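Local coordinates for hypothetical UPF0271 protein TTHB195 (Thermus thermophilus, PDB 2DFA) that probably serves as the A subunit of 5-oxoprolinase, which cleaves 5-oxoproline to L-glutamate with hydrolysis of ATP, at residues V161-R172 and E212-H223. Residues are numbered along the deposited sequence; the frame is centred on the assembly and turned at random. Where two conformers were deposited one is given.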
# COMPACT_ATOMS: atom_id res chain seq x y z
N VAL A 161 7.16 29.22 12.75
CA VAL A 161 5.90 29.95 12.59
C VAL A 161 4.91 29.43 13.62
O VAL A 161 4.61 28.23 13.65
CB VAL A 161 5.32 29.74 11.17
CG1 VAL A 161 4.01 30.49 11.03
CG2 VAL A 161 6.31 30.19 10.12
N LEU A 162 4.40 30.32 14.46
CA LEU A 162 3.46 29.94 15.52
C LEU A 162 2.02 29.83 15.07
O LEU A 162 1.44 30.78 14.53
CB LEU A 162 3.57 30.91 16.69
CG LEU A 162 4.98 31.02 17.28
CD1 LEU A 162 4.95 31.91 18.52
CD2 LEU A 162 5.50 29.63 17.64
N GLU A 163 1.43 28.67 15.31
CA GLU A 163 0.05 28.39 14.93
C GLU A 163 -0.92 28.47 16.10
O GLU A 163 -0.60 28.07 17.22
CB GLU A 163 -0.02 27.00 14.28
CG GLU A 163 -1.40 26.53 13.94
CD GLU A 163 -1.38 25.26 13.09
OE1 GLU A 163 -0.74 24.27 13.51
OE2 GLU A 163 -2.00 25.26 12.01
N ALA A 164 -2.11 28.99 15.83
CA ALA A 164 -3.16 29.11 16.84
C ALA A 164 -4.41 28.48 16.24
O ALA A 164 -4.57 28.44 15.02
CB ALA A 164 -3.41 30.59 17.18
N PHE A 165 -5.30 28.00 17.10
CA PHE A 165 -6.52 27.35 16.64
C PHE A 165 -7.80 27.99 17.15
O PHE A 165 -8.25 27.71 18.25
CB PHE A 165 -6.50 25.88 17.07
CG PHE A 165 -5.26 25.14 16.66
CD1 PHE A 165 -4.06 25.34 17.33
CD2 PHE A 165 -5.28 24.26 15.58
CE1 PHE A 165 -2.90 24.68 16.94
CE2 PHE A 165 -4.13 23.59 15.18
CZ PHE A 165 -2.93 23.81 15.86
N PRO A 166 -8.41 28.86 16.33
CA PRO A 166 -9.65 29.52 16.74
C PRO A 166 -10.81 28.55 17.00
O PRO A 166 -11.77 28.90 17.68
CB PRO A 166 -9.93 30.48 15.58
CG PRO A 166 -9.29 29.81 14.41
CD PRO A 166 -7.99 29.32 14.99
N GLU A 167 -10.70 27.33 16.49
CA GLU A 167 -11.75 26.34 16.68
C GLU A 167 -11.54 25.41 17.87
O GLU A 167 -12.39 24.56 18.16
CB GLU A 167 -11.90 25.48 15.42
CG GLU A 167 -12.29 26.26 14.17
CD GLU A 167 -12.44 25.35 12.97
OE1 GLU A 167 -13.43 24.59 12.92
OE2 GLU A 167 -11.57 25.39 12.07
N ARG A 168 -10.41 25.55 18.55
CA ARG A 168 -10.12 24.70 19.70
C ARG A 168 -10.04 25.50 20.98
O ARG A 168 -9.54 26.62 20.99
CB ARG A 168 -8.79 23.96 19.48
CG ARG A 168 -8.82 22.97 18.33
CD ARG A 168 -9.78 21.82 18.63
NE ARG A 168 -9.36 21.05 19.80
CZ ARG A 168 -8.25 20.32 19.85
NH1 ARG A 168 -7.45 20.24 18.79
NH2 ARG A 168 -7.94 19.66 20.96
N ALA A 169 -10.54 24.92 22.07
CA ALA A 169 -10.51 25.60 23.36
C ALA A 169 -9.11 25.50 23.95
O ALA A 169 -8.39 24.52 23.71
CB ALA A 169 -11.52 24.97 24.31
N TYR A 170 -8.73 26.52 24.71
CA TYR A 170 -7.42 26.56 25.36
C TYR A 170 -7.58 26.46 26.87
O TYR A 170 -8.63 26.78 27.42
CB TYR A 170 -6.71 27.88 25.03
CG TYR A 170 -6.10 27.93 23.65
CD1 TYR A 170 -6.90 27.95 22.51
CD2 TYR A 170 -4.72 27.98 23.49
CE1 TYR A 170 -6.33 28.01 21.23
CE2 TYR A 170 -4.14 28.05 22.22
CZ TYR A 170 -4.95 28.06 21.10
OH TYR A 170 -4.38 28.12 19.85
N LEU A 171 -6.52 26.02 27.54
CA LEU A 171 -6.52 25.90 28.99
C LEU A 171 -5.59 26.99 29.52
O LEU A 171 -4.76 27.51 28.78
CB LEU A 171 -6.02 24.52 29.42
CG LEU A 171 -6.77 23.30 28.88
CD1 LEU A 171 -6.11 22.03 29.41
CD2 LEU A 171 -8.23 23.35 29.31
N ARG A 172 -5.73 27.33 30.80
CA ARG A 172 -4.88 28.36 31.39
C ARG A 172 -3.39 28.07 31.17
O ARG A 172 -2.58 28.99 31.08
CB ARG A 172 -5.16 28.51 32.88
CG ARG A 172 -6.52 29.11 33.19
CD ARG A 172 -6.67 29.39 34.67
NE ARG A 172 -5.71 30.39 35.15
CZ ARG A 172 -5.72 31.67 34.79
NH1 ARG A 172 -6.64 32.12 33.95
NH2 ARG A 172 -4.81 32.50 35.27
N GLU A 212 -8.19 33.96 30.76
CA GLU A 212 -7.67 33.91 29.39
C GLU A 212 -6.17 33.65 29.39
O GLU A 212 -5.51 33.73 30.42
CB GLU A 212 -7.96 35.21 28.65
CG GLU A 212 -7.52 36.47 29.39
CD GLU A 212 -7.89 37.73 28.63
OE1 GLU A 212 -8.96 37.75 27.99
OE2 GLU A 212 -7.12 38.71 28.68
N VAL A 213 -5.64 33.33 28.21
CA VAL A 213 -4.22 33.05 28.06
C VAL A 213 -3.65 33.76 26.84
O VAL A 213 -4.37 34.08 25.90
CB VAL A 213 -3.96 31.52 27.94
CG1 VAL A 213 -4.76 30.95 26.77
CG2 VAL A 213 -2.48 31.24 27.76
N ALA A 214 -2.34 34.02 26.87
CA ALA A 214 -1.68 34.70 25.77
C ALA A 214 -1.41 33.73 24.62
O ALA A 214 -1.10 32.56 24.84
CB ALA A 214 -0.37 35.31 26.25
N VAL A 215 -1.54 34.23 23.40
CA VAL A 215 -1.30 33.42 22.21
C VAL A 215 -0.87 34.33 21.06
O VAL A 215 -1.53 35.33 20.78
CB VAL A 215 -2.56 32.64 21.78
CG1 VAL A 215 -2.83 31.50 22.75
CG2 VAL A 215 -3.76 33.57 21.70
N ARG A 216 0.23 33.97 20.42
CA ARG A 216 0.72 34.75 19.29
C ARG A 216 0.42 33.90 18.06
O ARG A 216 0.98 32.82 17.88
CB ARG A 216 2.22 35.01 19.43
CG ARG A 216 2.68 36.29 18.74
CD ARG A 216 3.35 36.03 17.40
NE ARG A 216 4.67 35.43 17.57
CZ ARG A 216 5.68 36.01 18.21
NH1 ARG A 216 5.52 37.21 18.76
NH2 ARG A 216 6.84 35.38 18.32
N ALA A 217 -0.48 34.40 17.23
CA ALA A 217 -0.89 33.68 16.04
C ALA A 217 -0.28 34.20 14.74
O ALA A 217 -0.77 35.17 14.16
CB ALA A 217 -2.41 33.70 15.94
N ASP A 218 0.78 33.55 14.28
CA ASP A 218 1.39 33.94 13.01
C ASP A 218 0.44 33.38 11.96
O ASP A 218 0.25 33.96 10.89
CB ASP A 218 2.78 33.32 12.84
CG ASP A 218 3.80 33.88 13.83
OD1 ASP A 218 3.72 35.09 14.13
OD2 ASP A 218 4.68 33.11 14.28
N THR A 219 -0.17 32.25 12.28
CA THR A 219 -1.11 31.61 11.38
C THR A 219 -2.25 30.98 12.19
O THR A 219 -2.05 30.54 13.32
CB THR A 219 -0.42 30.51 10.52
OG1 THR A 219 -1.36 29.96 9.60
CG2 THR A 219 0.14 29.41 11.40
N LEU A 220 -3.44 30.97 11.60
CA LEU A 220 -4.62 30.41 12.23
C LEU A 220 -5.05 29.16 11.46
O LEU A 220 -5.31 29.23 10.26
CB LEU A 220 -5.77 31.42 12.22
CG LEU A 220 -5.57 32.73 12.99
CD1 LEU A 220 -6.76 33.65 12.74
CD2 LEU A 220 -5.41 32.44 14.47
N CYS A 221 -5.14 28.03 12.15
CA CYS A 221 -5.54 26.78 11.51
C CYS A 221 -7.05 26.61 11.44
O CYS A 221 -7.76 26.85 12.42
CB CYS A 221 -4.94 25.58 12.24
SG CYS A 221 -5.45 23.97 11.56
N ILE A 222 -7.53 26.18 10.28
CA ILE A 222 -8.96 25.94 10.07
C ILE A 222 -9.17 24.47 9.72
O ILE A 222 -8.45 23.92 8.89
CB ILE A 222 -9.50 26.79 8.91
CG1 ILE A 222 -9.20 28.27 9.15
CG2 ILE A 222 -11.00 26.57 8.76
CD1 ILE A 222 -9.69 28.80 10.49
N HIS A 223 -10.16 23.85 10.35
CA HIS A 223 -10.47 22.44 10.10
C HIS A 223 -10.58 22.14 8.61
O HIS A 223 -10.03 21.15 8.12
CB HIS A 223 -11.78 22.06 10.80
CG HIS A 223 -11.59 21.38 12.12
ND1 HIS A 223 -10.78 21.90 13.11
CD2 HIS A 223 -12.10 20.23 12.61
CE1 HIS A 223 -10.81 21.09 14.16
NE2 HIS A 223 -11.60 20.07 13.88
O HOH W 1 -8.90 26.06 14.63
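Ala164 presents its methyl to a shallow hollow between Ala217 and Leu220: its CB lies 3.5 Å from Ala217 CB, tighter than usual for two carbons, and meets Leu220 CD2. Strands 161-164 and 219-222 run parallel, their short axes 44° apart, with Ala164 N hydrogen-bonded to Thr219 O and Cys221 N to Ala164 O. Leu162 O accepts from both Asp218 N and Thr219 N, while Asp218 OD2 takes Leu162 N at 2.8 Å on its anti side. On the face of Glu163 and Thr219, the Glu163 carboxylate reaches beside Cys221, its CG opposite the backbone N (chi1 175°) and its chain extended; OE2 is salt-bridged to Lys109. Cys221 CB sits in the corner formed by that carboxylate and the Phe165 ring, 3.6 Å from Phe165 CD2. The Pro166 ring sets CD on Leu220 CD2 and CG on Ile222 CD1, both at 4.1 Å. A type I turn, Phe165 to Arg168, brings Glu167 round: its OE2 receives His223 N at 2.7 Å, nearly straight (173°), and a water links Glu167 N to Cys221 O. Replacing Glu167 by an alanine takes away the carboxylate and would probably leave His223 N without this acceptor and a gap beside Ile222. Tyr170 CE2 meets Val215 CG1 obliquely, 3.7 Å away, while Tyr170 OH accepts from Phe165 N and ties the ring back to the residue that follows the strand. Helix 189-201 packs on Ala164, Pro166 and Tyr170; strand 160-164 lies between strands 141-143 and 219-222 in the parallel sheet, and strand 2-9 flanks 219-222 on its other edge.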